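Side-chain contacts in N-acyl-D-glutamate deacylase (Bordetella bronchiseptica, PDB 3GIP), which probably hydrolyses N-acyl-D-glutamate to D-glutamate and a carboxylate, as a zinc-dependent member of the amidohydrolase superfamily: residues Gly61-His66 / Phe412-Arg417; Leu71-Lys76 / Ala129-Gln134; Arg80-Gln85 / Pro136-Ala141; Ala460-Gln465 / Gly470-Val475. All blocks are in the same frame, centred on the assembly; numbering follows the deposited sequence.

Contact 1 of 4, residues Gly61-His66 / Phe412-Arg417; sequences GFIDVH and FGFAER
With chi1 at -60°, Ile63 holds CG2 anti to its backbone N, while Phe414, with CG anti to its carbonyl carbon (chi1 -60°), presents the CD2-CE2 side of its ring to it. The two side chains run antiparallel alongside each other. Ile63 CG2 comes to the edge of the ring, near its plane, 4.1 Å from Phe414 CE2, and Ile63 CD1 lies at the same 4.1 Å from Phe414 CD2, so both methyls of the isoleucine follow that side. Val65 and Phe412 meet differently, at about a right angle: Val65 CG1 and Val65 CB each approach Phe412 CE2 to 3.6 Å, obliquely to the ring. The phenylalanines also pack on one another, Phe412 CB sitting 3.6 Å above the Phe414 ring plane, displaced from the ring centre. No hydrogen bond joins the segments; every touching residue is buried and the contact is purely apolar. Gly413, with positive phi, leads the chain out of helix 406-412, and a type II turn from Phe414 to Arg417 follows. On the strand side, His66 N donates to Asp64 OD1 (3.2 Å), closing an Asx turn where the barrel strand ends; the donor stands 48° out of the carboxylate plane. That strand end is where amidohydrolases carry their HxH motif, and His66 packs against the zinc ligands Cys95 and His248. Val91 of strand 87-92 touches both phenylalanines and Pro408 of helix 406-412 packs on Ile63 and Val65, so helix 406-412 and its following loop pack against strands 57-64 and 87-92.

Contact 2 of 4, residues Leu71-Lys76 / Ala129-Gln134; sequences LMFVEK and AALDAQ
Phe73 and Leu131 join two connections of the amidohydrolase TIM barrel: helix 72-75 follows strand 57-64 on the way to strand 87-92, and helix 124-133 precedes strand 139-145. The principle illustrated is local: a helix-to-helix contact can be split between one methyl on an aromatic side chain and a long polar side chain at the rim. Leu131 supplies that methyl. Its CB leaves the helix to one side of the approach, but CG stands anti to the carbonyl carbon (chi1 -68°), and chi2 near 175° then sets the methyls, CD2 being the one on the Phe73 side. There CD2 of Leu131 lies 3.7 Å from Phe73 CB, its closest approach, and the side chains run obliquely to one another. The ring continues inward to Val90 and Val92 of strand 87-92 and to Pro136, whereas Leu131 also packs on Val475.

Toward the surface the contact changes character. Gln134, the first residue to leave helical geometry, stretches its side chain fully out, and this reach brings its amide to the flank of the short helix, where Gln134 CD stands 3.8 Å from Phe73 O. The Gln134 side chain crosses that of Val74 at about a right angle. Helix 72-75 is barely more than one turn, secured by Lys76 N to Met72 O at 2.8 Å and by Glu75 N to Leu71 O at 3.1 Å. On the ring itself, Leu131 CD2 is 4.0 Å from Phe73 CG and 3.9 Å from Phe73 CD2.

Contact 3 of 4, residues Arg80-Gln85 / Pro136-Ala141; sequences RWKTSQ and PMINVA
Ile138 and Met137 meet Lys82 and Thr83 where helix 80-83, just before the second strand of the amidohydrolase barrel, faces the residues leading into the third strand, 139-145. The interactions fall into three kinds.

Across the segments all contacts are between carbon atoms. Ile138 uses both branches: with chi1 at 64° its CG1 lies between the backbone N and the carbonyl carbon, which sends CD1 to Lys82 and CG2 to Thr83. CD1 of Ile138 rests 3.9 Å from Lys82 CG, the two side chains crossing at about a right angle; CG2 of Ile138 is 3.8 Å from Thr83 CG2. The same threonine methyl touches Met137 CG at 4.0 Å, so one CG2 serves two neighbours. Val90 of strand 87-92 packs against Lys82 and Ile138, and Val462 of strand 460-463 against Thr83 and Met137, which buries the group between barrel and C-terminal strands.

Ion pairing is confined to the far end of Lys82. While its CB and CG face Ile138, the chain bends at chi2 and takes NZ away to Asp64 and Asp69, with which it forms salt bridges. The lysine thus divides its work between apolar packing by its stem and charge pairing by its tip, and the two carboxylates probably stabilise the buried ammonium group.

Hydrogen bonds within 80-85 tie side chains back to backbone carbonyls. Gln85 NE2 reaches back to Trp81 O at 2.8 Å, nearly straight at 172°, with Trp81 O in the plane of the Gln85 amide. Arg80 O takes two donors, Ser84 N at 3.0 Å and Ser84 OG at 2.7 Å.

Contact 4 of 4, residues Ala460-Gln465 / Gly470-Val475; sequences AEVFPQ and GRPGQV
Pro472 is the tight part of this contact, its ring set against two residues of strand 460-463. Val462 CG1 comes to 3.5 Å from Pro472 CG, the shortest approach between the segments, and Ala460 CB lies 3.6 Å from Pro472 CB. Ala460 and Val462, two residues apart, both point toward the proline, and their methyls take neighbouring carbons of the ring: the alanine touches CB and CG, the valine CG and CD, at 4.0 Å for Val462 CG1 to Pro472 CD. At Val462, chi1 of -66° sets CG1 anti to the carbonyl carbon and so brings it onto the ring.

Strand 460-463 pairs antiparallel with 452-457 in a C-terminal hairpin, and Val462 and Phe463 both face Val455 there, a classic beta bulge. Val462 also meets Thr83 of helix 80-83 on the buried side.

Away from this patch, whose Ala460 and Pro472 are themselves partly exposed, the packing thins out. Glu461 turns away and serves its own strand end, where its OE2 accepts Gln465 N at 2.9 Å, on the anti side, though 33° out of the carboxylate plane. The peptide before Pro464 is cis, and Pro464 CB lies 4.0 Å above the Phe463 ring, away from its centre; Pro464 and Gln465 are exposed. In 470-475, Gly470 is likewise at the surface; Arg471 leads its guanidinium away from the strand to Gln134, with a weak hydrogen bond from Arg471 NE to Arg135 O.

Overall arrangement
Contacts 1 and 3 are the core pair, with every touching residue buried, whereas contacts 2 and 4 lie partly at the surface, with exposed or partly exposed residues among those that touch. Strand 87-92 lies behind contacts 1, 2 and 3, and contact 4 belongs to the C-terminal hairpin and tail. Contacts 2 and 3 share barrel connections: helix 72-75 precedes helix 80-83, helix 124-133 precedes strand 139-145, and Phe73 packs on Val140. Contacts 3 and 4 are linked by a probable hydrogen bond from Val140 N to Gln474 O. Contacts 1, 3 and 4 meet through carbon alone, while contact 2 adds a glutamine amide at its solvent rim; a buried salt bridge joins contacts 1 and 3.

Contact 1 of 4, residues Gly61-His66 / Phe412-Arg417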
loop_
_atom_site.group_PDB
_atom_site.type_symbol
_atom_site.label_atom_id
_atom_site.label_comp_id
_atom_site.label_asym_id
_atom_site.label_seq_id
_atom_site.Cartn_x
_atom_site.Cartn_y
_atom_site.Cartn_z
ATOM N N GLY A 61 -0.495 7.769 13.362
ATOM C CA GLY A 61 0.369 6.803 12.704
ATOM C C GLY A 61 0.066 6.801 11.216
ATOM O O GLY A 61 -1.081 7.022 10.815
ATOM N N PHE A 62 1.074 6.554 10.385
ATOM C CA PHE A 62 0.844 6.560 8.946
ATOM C C PHE A 62 0.118 5.316 8.453
ATOM O O PHE A 62 0.335 4.207 8.949
ATOM C CB PHE A 62 2.167 6.729 8.193
ATOM C CG PHE A 62 2.978 7.909 8.655
ATOM C CD1 PHE A 62 2.353 9.096 9.033
ATOM C CD2 PHE A 62 4.368 7.837 8.710
ATOM C CE1 PHE A 62 3.100 10.191 9.460
ATOM C CE2 PHE A 62 5.123 8.926 9.134
ATOM C CZ PHE A 62 4.490 10.104 9.510
ATOM N N ILE A 63 -0.753 5.522 7.473
ATOM C CA ILE A 63 -1.539 4.445 6.893
ATOM C C ILE A 63 -1.031 4.129 5.489
ATOM O O ILE A 63 -1.176 4.932 4.565
ATOM C CB ILE A 63 -3.038 4.835 6.844
ATOM C CG1 ILE A 63 -3.535 5.118 8.264
ATOM C CG2 ILE A 63 -3.854 3.719 6.205
ATOM C CD1 ILE A 63 -5.005 5.484 8.352
ATOM N N ASP A 64 -0.417 2.955 5.347
ATOM C CA ASP A 64 0.122 2.505 4.070
ATOM C C ASP A 64 -1.013 1.868 3.288
ATOM O O ASP A 64 -1.366 0.711 3.519
ATOM C CB ASP A 64 1.234 1.482 4.313
ATOM C CG ASP A 64 1.946 1.079 3.040
ATOM O OD1 ASP A 64 1.572 1.571 1.952
ATOM O OD2 ASP A 64 2.887 0.263 3.132
ATOM N N VAL A 65 -1.575 2.627 2.356
ATOM C CA VAL A 65 -2.698 2.149 1.570
ATOM C C VAL A 65 -2.346 1.154 0.474
ATOM O O VAL A 65 -3.242 0.584 -0.144
ATOM C CB VAL A 65 -3.481 3.335 0.948
ATOM C CG1 VAL A 65 -3.903 4.300 2.053
ATOM C CG2 VAL A 65 -2.626 4.050 -0.100
ATOM N N HIS A 66 -1.057 0.934 0.224
ATOM C CA HIS A 66 -0.683 -0.020 -0.811
ATOM C C HIS A 66 0.351 -1.034 -0.361
ATOM O O HIS A 66 1.529 -0.961 -0.733
ATOM C CB HIS A 66 -0.168 0.679 -2.069
ATOM C CG HIS A 66 -0.240 -0.186 -3.289
ATOM N ND1 HIS A 66 -1.295 -0.138 -4.173
ATOM C CD2 HIS A 66 0.566 -1.186 -3.719
ATOM C CE1 HIS A 66 -1.140 -1.074 -5.094
ATOM N NE2 HIS A 66 -0.019 -1.724 -4.840
ATOM N N PHE A 412 -10.780 4.810 2.811
ATOM C CA PHE A 412 -11.002 3.411 3.156
ATOM C C PHE A 412 -12.054 3.159 4.229
ATOM O O PHE A 412 -12.380 2.008 4.521
ATOM C CB PHE A 412 -9.668 2.773 3.546
ATOM C CG PHE A 412 -8.761 2.543 2.376
ATOM C CD1 PHE A 412 -8.825 1.354 1.657
ATOM C CD2 PHE A 412 -7.895 3.543 1.940
ATOM C CE1 PHE A 412 -8.046 1.163 0.517
ATOM C CE2 PHE A 412 -7.110 3.364 0.798
ATOM C CZ PHE A 412 -7.189 2.169 0.085
ATOM N N GLY A 413 -12.581 4.228 4.814
ATOM C CA GLY A 413 -13.621 4.083 5.820
ATOM C C GLY A 413 -13.185 3.654 7.205
ATOM O O GLY A 413 -13.906 2.916 7.882
ATOM N N PHE A 414 -12.018 4.109 7.642
ATOM C CA PHE A 414 -11.529 3.754 8.966
ATOM C C PHE A 414 -12.034 4.721 10.020
ATOM O O PHE A 414 -11.539 5.843 10.142
ATOM C CB PHE A 414 -10.000 3.733 9.002
ATOM C CG PHE A 414 -9.384 2.762 8.045
ATOM C CD1 PHE A 414 -9.974 1.525 7.807
ATOM C CD2 PHE A 414 -8.197 3.073 7.394
ATOM C CE1 PHE A 414 -9.392 0.615 6.937
ATOM C CE2 PHE A 414 -7.606 2.165 6.522
ATOM C CZ PHE A 414 -8.207 0.934 6.292
ATOM N N ALA A 415 -13.024 4.279 10.784
ATOM C CA ALA A 415 -13.582 5.109 11.835
ATOM C C ALA A 415 -12.633 5.130 13.026
ATOM O O ALA A 415 -12.015 4.118 13.364
ATOM C CB ALA A 415 -14.945 4.576 12.260
ATOM N N GLU A 416 -12.514 6.299 13.641
ATOM C CA GLU A 416 -11.668 6.489 14.810
ATOM C C GLU A 416 -10.181 6.238 14.578
ATOM O O GLU A 416 -9.461 5.836 15.491
ATOM C CB GLU A 416 -12.176 5.618 15.961
ATOM C CG GLU A 416 -13.618 5.919 16.341
ATOM C CD GLU A 416 -13.819 7.363 16.763
ATOM O OE1 GLU A 416 -14.983 7.819 16.790
ATOM O OE2 GLU A 416 -12.817 8.044 17.074
ATOM N N ARG A 417 -9.725 6.478 13.352
ATOM C CA ARG A 417 -8.316 6.322 13.007
ATOM C C ARG A 417 -7.902 7.398 12.019
ATOM O O ARG A 417 -8.743 7.988 11.341
ATOM C CB ARG A 417 -8.037 4.949 12.386
ATOM C CG ARG A 417 -8.077 3.812 13.374
ATOM C CD ARG A 417 -7.638 2.500 12.750
ATOM N NE ARG A 417 -8.067 1.387 13.585
ATOM C CZ ARG A 417 -7.483 1.029 14.722
ATOM N NH1 ARG A 417 -6.420 1.685 15.165
ATOM N NH2 ARG A 417 -7.989 0.030 15.435
#

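Contact 2 of 4, residues Leu71-Lys76 / Ala129-Gln134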
loop_
_atom_site.group_PDB
_atom_site.type_symbol
_atom_site.label_atom_id
_atom_site.label_comp_id
_atom_site.label_asym_id
_atom_site.label_seq_id
_atom_site.Cartn_x
_atom_site.Cartn_y
_atom_site.Cartn_z
ATOM N N LEU A 71 0.689 -12.021 3.620
ATOM C CA LEU A 71 1.148 -13.210 4.334
ATOM C C LEU A 71 2.308 -12.997 5.296
ATOM O O LEU A 71 2.796 -13.954 5.895
ATOM C CB LEU A 71 1.545 -14.282 3.319
ATOM C CG LEU A 71 0.591 -14.487 2.143
ATOM C CD1 LEU A 71 1.229 -15.439 1.143
ATOM C CD2 LEU A 71 -0.748 -15.014 2.634
ATOM N N MET A 72 2.747 -11.756 5.456
ATOM C CA MET A 72 3.873 -11.470 6.335
ATOM C C MET A 72 3.553 -11.514 7.821
ATOM O O MET A 72 4.450 -11.660 8.647
ATOM C CB MET A 72 4.469 -10.103 5.987
ATOM C CG MET A 72 5.015 -10.030 4.573
ATOM S SD MET A 72 6.282 -11.276 4.267
ATOM C CE MET A 72 5.353 -12.495 3.388
ATOM N N PHE A 73 2.279 -11.383 8.167
ATOM C CA PHE A 73 1.888 -11.403 9.567
ATOM C C PHE A 73 2.145 -12.783 10.168
ATOM O O PHE A 73 2.211 -12.940 11.385
ATOM C CB PHE A 73 0.423 -10.980 9.679
ATOM C CG PHE A 73 0.130 -9.687 8.961
ATOM C CD1 PHE A 73 0.717 -8.496 9.383
ATOM C CD2 PHE A 73 -0.666 -9.674 7.820
ATOM C CE1 PHE A 73 0.520 -7.310 8.672
ATOM C CE2 PHE A 73 -0.871 -8.493 7.098
ATOM C CZ PHE A 73 -0.275 -7.310 7.525
ATOM N N VAL A 74 2.309 -13.780 9.305
ATOM C CA VAL A 74 2.601 -15.133 9.764
ATOM C C VAL A 74 4.050 -15.490 9.410
ATOM O O VAL A 74 4.745 -16.145 10.188
ATOM C CB VAL A 74 1.637 -16.175 9.131
ATOM C CG1 VAL A 74 1.798 -16.203 7.618
ATOM C CG2 VAL A 74 1.903 -17.556 9.721
ATOM N N GLU A 75 4.506 -15.036 8.246
ATOM C CA GLU A 75 5.865 -15.320 7.788
ATOM C C GLU A 75 6.974 -14.509 8.464
ATOM O O GLU A 75 7.968 -15.074 8.922
ATOM C CB GLU A 75 5.961 -15.125 6.272
ATOM C CG GLU A 75 5.221 -16.173 5.462
ATOM C CD GLU A 75 5.557 -16.112 3.986
ATOM O OE1 GLU A 75 6.749 -15.953 3.661
ATOM O OE2 GLU A 75 4.639 -16.242 3.148
ATOM N N LYS A 76 6.809 -13.190 8.511
ATOM C CA LYS A 76 7.800 -12.294 9.109
ATOM C C LYS A 76 7.044 -11.307 9.991
ATOM O O LYS A 76 6.962 -10.120 9.685
ATOM C CB LYS A 76 8.544 -11.530 8.009
ATOM C CG LYS A 76 9.077 -12.409 6.889
ATOM C CD LYS A 76 9.836 -11.588 5.857
ATOM C CE LYS A 76 10.374 -12.470 4.738
ATOM N NZ LYS A 76 11.149 -11.679 3.738
ATOM N N ALA A 129 -9.476 -14.881 10.919
ATOM C CA ALA A 129 -9.453 -15.716 12.114
ATOM C C ALA A 129 -8.003 -15.970 12.508
ATOM O O ALA A 129 -7.662 -15.995 13.692
ATOM C CB ALA A 129 -10.164 -17.035 11.849
ATOM N N ALA A 130 -7.149 -16.153 11.506
ATOM C CA ALA A 130 -5.733 -16.397 11.745
ATOM C C ALA A 130 -5.092 -15.158 12.352
ATOM O O ALA A 130 -4.256 -15.256 13.252
ATOM C CB ALA A 130 -5.038 -16.762 10.443
ATOM N N LEU A 131 -5.489 -13.989 11.854
ATOM C CA LEU A 131 -4.956 -12.733 12.360
ATOM C C LEU A 131 -5.420 -12.456 13.789
ATOM O O LEU A 131 -4.652 -11.947 14.601
ATOM C CB LEU A 131 -5.358 -11.576 11.437
ATOM C CG LEU A 131 -4.711 -11.575 10.049
ATOM C CD1 LEU A 131 -5.290 -10.441 9.211
ATOM C CD2 LEU A 131 -3.204 -11.420 10.189
ATOM N N ASP A 132 -6.670 -12.794 14.103
ATOM C CA ASP A 132 -7.182 -12.573 15.455
ATOM C C ASP A 132 -6.413 -13.426 16.460
ATOM O O ASP A 132 -6.156 -12.996 17.583
ATOM C CB ASP A 132 -8.672 -12.929 15.561
ATOM C CG ASP A 132 -9.568 -11.997 14.765
ATOM O OD1 ASP A 132 -9.303 -10.775 14.730
ATOM O OD2 ASP A 132 -10.559 -12.491 14.188
ATOM N N ALA A 133 -6.054 -14.639 16.043
ATOM C CA ALA A 133 -5.329 -15.582 16.893
ATOM C C ALA A 133 -3.860 -15.213 17.067
ATOM O O ALA A 133 -3.266 -15.460 18.116
ATOM C CB ALA A 133 -5.446 -16.988 16.315
ATOM N N GLN A 134 -3.274 -14.635 16.026
ATOM C CA GLN A 134 -1.881 -14.212 16.049
ATOM C C GLN A 134 -1.890 -12.754 15.609
ATOM O O GLN A 134 -1.591 -12.441 14.456
ATOM C CB GLN A 134 -1.054 -15.058 15.074
ATOM C CG GLN A 134 0.417 -14.665 14.980
ATOM C CD GLN A 134 1.175 -15.487 13.949
ATOM O OE1 GLN A 134 0.775 -15.569 12.786
ATOM N NE2 GLN A 134 2.279 -16.096 14.371
#

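Contact 3 of 4, residues Arg80-Gln85 / Pro136-Ala141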
loop_
_atom_site.group_PDB
_atom_site.type_symbol
_atom_site.label_atom_id
_atom_site.label_comp_id
_atom_site.label_asym_id
_atom_site.label_seq_id
_atom_site.Cartn_x
_atom_site.Cartn_y
_atom_site.Cartn_z
ATOM N N ARG A 80 9.002 -4.810 10.814
ATOM C CA ARG A 80 9.885 -3.684 11.113
ATOM C C ARG A 80 10.025 -2.701 9.951
ATOM O O ARG A 80 10.289 -1.516 10.169
ATOM C CB ARG A 80 11.263 -4.203 11.534
ATOM C CG ARG A 80 12.224 -3.137 12.051
ATOM C CD ARG A 80 11.803 -2.596 13.409
ATOM N NE ARG A 80 12.884 -1.841 14.040
ATOM C CZ ARG A 80 12.895 -1.467 15.316
ATOM N NH1 ARG A 80 11.879 -1.771 16.108
ATOM N NH2 ARG A 80 13.937 -0.803 15.805
ATOM N N TRP A 81 9.853 -3.186 8.725
ATOM C CA TRP A 81 9.954 -2.310 7.563
ATOM C C TRP A 81 8.826 -1.285 7.563
ATOM O O TRP A 81 8.929 -0.245 6.916
ATOM C CB TRP A 81 9.948 -3.124 6.258
ATOM C CG TRP A 81 8.765 -4.038 6.051
ATOM C CD1 TRP A 81 7.649 -3.782 5.306
ATOM C CD2 TRP A 81 8.607 -5.364 6.570
ATOM N NE1 TRP A 81 6.805 -4.871 5.325
ATOM C CE2 TRP A 81 7.371 -5.853 6.096
ATOM C CE3 TRP A 81 9.392 -6.184 7.391
ATOM C CZ2 TRP A 81 6.898 -7.131 6.416
ATOM C CZ3 TRP A 81 8.919 -7.459 7.710
ATOM C CH2 TRP A 81 7.685 -7.913 7.221
ATOM N N LYS A 82 7.758 -1.578 8.305
ATOM C CA LYS A 82 6.617 -0.669 8.409
ATOM C C LYS A 82 6.779 0.262 9.605
ATOM O O LYS A 82 6.732 1.483 9.472
ATOM C CB LYS A 82 5.308 -1.444 8.599
ATOM C CG LYS A 82 4.937 -2.406 7.489
ATOM C CD LYS A 82 4.636 -1.704 6.179
ATOM C CE LYS A 82 3.926 -2.669 5.244
ATOM N NZ LYS A 82 3.798 -2.180 3.849
ATOM N N THR A 83 6.967 -0.322 10.783
ATOM C CA THR A 83 7.089 0.471 11.995
ATOM C C THR A 83 8.246 1.463 11.984
ATOM O O THR A 83 8.112 2.580 12.491
ATOM C CB THR A 83 7.220 -0.433 13.239
ATOM O OG1 THR A 83 8.452 -1.157 13.176
ATOM C CG2 THR A 83 6.063 -1.422 13.303
ATOM N N SER A 84 9.374 1.066 11.400
ATOM C CA SER A 84 10.547 1.931 11.355
ATOM C C SER A 84 10.362 3.179 10.497
ATOM O O SER A 84 11.182 4.095 10.559
ATOM C CB SER A 84 11.776 1.149 10.886
ATOM O OG SER A 84 11.654 0.744 9.536
ATOM N N GLN A 85 9.305 3.215 9.689
ATOM C CA GLN A 85 9.041 4.403 8.884
ATOM C C GLN A 85 7.739 5.082 9.315
ATOM O O GLN A 85 7.182 5.913 8.591
ATOM C CB GLN A 85 9.030 4.079 7.381
ATOM C CG GLN A 85 8.012 3.066 6.906
ATOM C CD GLN A 85 8.048 2.895 5.396
ATOM O OE1 GLN A 85 7.818 3.848 4.646
ATOM N NE2 GLN A 85 8.340 1.681 4.942
ATOM N N PRO A 136 -1.390 -9.037 14.520
ATOM C CA PRO A 136 -0.341 -8.389 13.726
ATOM C C PRO A 136 0.326 -7.254 14.496
ATOM O O PRO A 136 -0.257 -6.702 15.425
ATOM C CB PRO A 136 -1.102 -7.896 12.501
ATOM C CG PRO A 136 -2.438 -7.519 13.085
ATOM C CD PRO A 136 -2.728 -8.695 14.003
ATOM N N MET A 137 1.550 -6.911 14.106
ATOM C CA MET A 137 2.291 -5.840 14.765
ATOM C C MET A 137 1.595 -4.496 14.573
ATOM O O MET A 137 1.620 -3.636 15.457
ATOM C CB MET A 137 3.712 -5.755 14.202
ATOM C CG MET A 137 4.606 -4.771 14.941
ATOM S SD MET A 137 4.922 -5.276 16.646
ATOM C CE MET A 137 6.276 -6.442 16.397
ATOM N N ILE A 138 0.992 -4.320 13.405
ATOM C CA ILE A 138 0.276 -3.092 13.079
ATOM C C ILE A 138 -1.144 -3.454 12.651
ATOM O O ILE A 138 -1.473 -4.634 12.507
ATOM C CB ILE A 138 0.972 -2.310 11.930
ATOM C CG1 ILE A 138 0.960 -3.132 10.638
ATOM C CG2 ILE A 138 2.404 -1.976 12.325
ATOM C CD1 ILE A 138 1.495 -2.369 9.423
ATOM N N ASN A 139 -1.987 -2.446 12.449
ATOM C CA ASN A 139 -3.364 -2.705 12.042
ATOM C C ASN A 139 -3.408 -3.184 10.603
ATOM O O ASN A 139 -2.593 -2.773 9.770
ATOM C CB ASN A 139 -4.215 -1.448 12.203
ATOM C CG ASN A 139 -4.199 -0.924 13.617
ATOM O OD1 ASN A 139 -3.791 0.213 13.867
ATOM N ND2 ASN A 139 -4.636 -1.753 14.559
ATOM N N VAL A 140 -4.371 -4.054 10.312
ATOM C CA VAL A 140 -4.508 -4.613 8.977
ATOM C C VAL A 140 -5.912 -4.535 8.393
ATOM O O VAL A 140 -6.876 -5.015 8.991
ATOM C CB VAL A 140 -4.082 -6.098 8.964
ATOM C CG1 VAL A 140 -4.186 -6.660 7.553
ATOM C CG2 VAL A 140 -2.667 -6.234 9.501
ATOM N N ALA A 141 -6.013 -3.921 7.219
ATOM C CA ALA A 141 -7.272 -3.820 6.491
ATOM C C ALA A 141 -6.991 -4.643 5.243
ATOM O O ALA A 141 -5.863 -4.632 4.742
ATOM C CB ALA A 141 -7.572 -2.373 6.120
#

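Contact 4 of 4, residues Ala460-Gln465 / Gly470-Val475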
loop_
_atom_site.group_PDB
_atom_site.type_symbol
_atom_site.label_atom_id
_atom_site.label_comp_id
_atom_site.label_asym_id
_atom_site.label_seq_id
_atom_site.Cartn_x
_atom_site.Cartn_y
_atom_site.Cartn_z
ATOM N N ALA A 460 -0.103 0.969 22.254
ATOM C CA ALA A 460 1.047 0.166 22.661
ATOM C C ALA A 460 2.273 0.452 21.802
ATOM O O ALA A 460 2.176 0.565 20.582
ATOM C CB ALA A 460 0.695 -1.313 22.587
ATOM N N GLU A 461 3.431 0.560 22.443
ATOM C CA GLU A 461 4.665 0.824 21.713
ATOM C C GLU A 461 5.084 -0.348 20.833
ATOM O O GLU A 461 5.102 -1.497 21.281
ATOM C CB GLU A 461 5.811 1.133 22.680
ATOM C CG GLU A 461 7.154 1.336 21.973
ATOM C CD GLU A 461 8.327 1.492 22.926
ATOM O OE1 GLU A 461 8.101 1.598 24.151
ATOM O OE2 GLU A 461 9.480 1.517 22.444
ATOM N N VAL A 462 5.410 -0.058 19.575
ATOM C CA VAL A 462 5.884 -1.089 18.657
ATOM C C VAL A 462 7.261 -0.679 18.148
ATOM O O VAL A 462 8.005 -1.499 17.614
ATOM C CB VAL A 462 4.940 -1.301 17.454
ATOM C CG1 VAL A 462 3.612 -1.870 17.934
ATOM C CG2 VAL A 462 4.728 0.009 16.704
ATOM N N PHE A 463 7.586 0.598 18.322
ATOM C CA PHE A 463 8.878 1.139 17.910
ATOM C C PHE A 463 9.259 2.235 18.902
ATOM O O PHE A 463 8.414 3.043 19.292
ATOM C CB PHE A 463 8.788 1.738 16.504
ATOM C CG PHE A 463 10.100 2.244 15.979
ATOM C CD1 PHE A 463 10.927 1.419 15.225
ATOM C CD2 PHE A 463 10.527 3.534 16.272
ATOM C CE1 PHE A 463 12.164 1.875 14.769
ATOM C CE2 PHE A 463 11.762 4.000 15.823
ATOM C CZ PHE A 463 12.581 3.168 15.070
ATOM N N PRO A 464 10.541 2.304 19.302
ATOM C CA PRO A 464 11.670 1.459 18.894
ATOM C C PRO A 464 11.679 0.043 19.464
ATOM O O PRO A 464 12.301 -0.853 18.896
ATOM C CB PRO A 464 12.880 2.269 19.352
ATOM C CG PRO A 464 12.382 2.907 20.603
ATOM C CD PRO A 464 10.998 3.381 20.201
ATOM N N GLN A 465 10.993 -0.157 20.583
ATOM C CA GLN A 465 10.949 -1.473 21.207
ATOM C C GLN A 465 9.620 -2.183 20.973
ATOM O O GLN A 465 8.593 -1.792 21.525
ATOM C CB GLN A 465 11.198 -1.350 22.712
ATOM C CG GLN A 465 11.108 -2.673 23.452
ATOM C CD GLN A 465 12.104 -3.694 22.936
ATOM O OE1 GLN A 465 11.754 -4.849 22.689
ATOM N NE2 GLN A 465 13.355 -3.274 22.777
ATOM N N GLY A 470 2.173 -10.745 22.941
ATOM C CA GLY A 470 1.155 -10.414 21.961
ATOM C C GLY A 470 1.333 -9.031 21.368
ATOM O O GLY A 470 1.701 -8.085 22.067
ATOM N N ARG A 471 1.071 -8.914 20.071
ATOM C CA ARG A 471 1.198 -7.639 19.371
ATOM C C ARG A 471 -0.124 -6.866 19.458
ATOM O O ARG A 471 -1.186 -7.465 19.632
ATOM C CB ARG A 471 1.621 -7.899 17.926
ATOM C CG ARG A 471 3.041 -8.474 17.831
ATOM C CD ARG A 471 3.421 -8.839 16.406
ATOM N NE ARG A 471 2.834 -10.105 15.976
ATOM C CZ ARG A 471 3.295 -11.303 16.323
ATOM N NH1 ARG A 471 4.359 -11.407 17.111
ATOM N NH2 ARG A 471 2.697 -12.400 15.878
ATOM N N PRO A 472 -0.074 -5.524 19.336
ATOM C CA PRO A 472 -1.250 -4.647 19.417
ATOM C C PRO A 472 -2.113 -4.392 18.181
ATOM O O PRO A 472 -3.172 -3.768 18.290
ATOM C CB PRO A 472 -0.654 -3.355 19.950
ATOM C CG PRO A 472 0.633 -3.291 19.193
ATOM C CD PRO A 472 1.162 -4.720 19.276
ATOM N N GLY A 473 -1.671 -4.854 17.018
ATOM C CA GLY A 473 -2.441 -4.631 15.805
ATOM C C GLY A 473 -3.823 -5.256 15.821
ATOM O O GLY A 473 -4.053 -6.274 16.477
ATOM N N GLN A 474 -4.747 -4.641 15.090
ATOM C CA GLN A 474 -6.114 -5.133 15.002
ATOM C C GLN A 474 -6.518 -5.355 13.557
ATOM O O GLN A 474 -6.005 -4.697 12.650
ATOM C CB GLN A 474 -7.093 -4.124 15.609
ATOM C CG GLN A 474 -7.049 -3.982 17.118
ATOM C CD GLN A 474 -8.016 -2.920 17.611
ATOM O OE1 GLN A 474 -9.136 -2.810 17.113
ATOM N NE2 GLN A 474 -7.590 -2.140 18.598
ATOM N N VAL A 475 -7.429 -6.296 13.340
ATOM C CA VAL A 475 -7.934 -6.535 11.998
ATOM C C VAL A 475 -9.020 -5.481 11.853
ATOM O O VAL A 475 -9.961 -5.440 12.645
ATOM C CB VAL A 475 -8.565 -7.932 11.858
ATOM C CG1 VAL A 475 -9.236 -8.062 10.497
ATOM C CG2 VAL A 475 -7.502 -8.998 12.022
#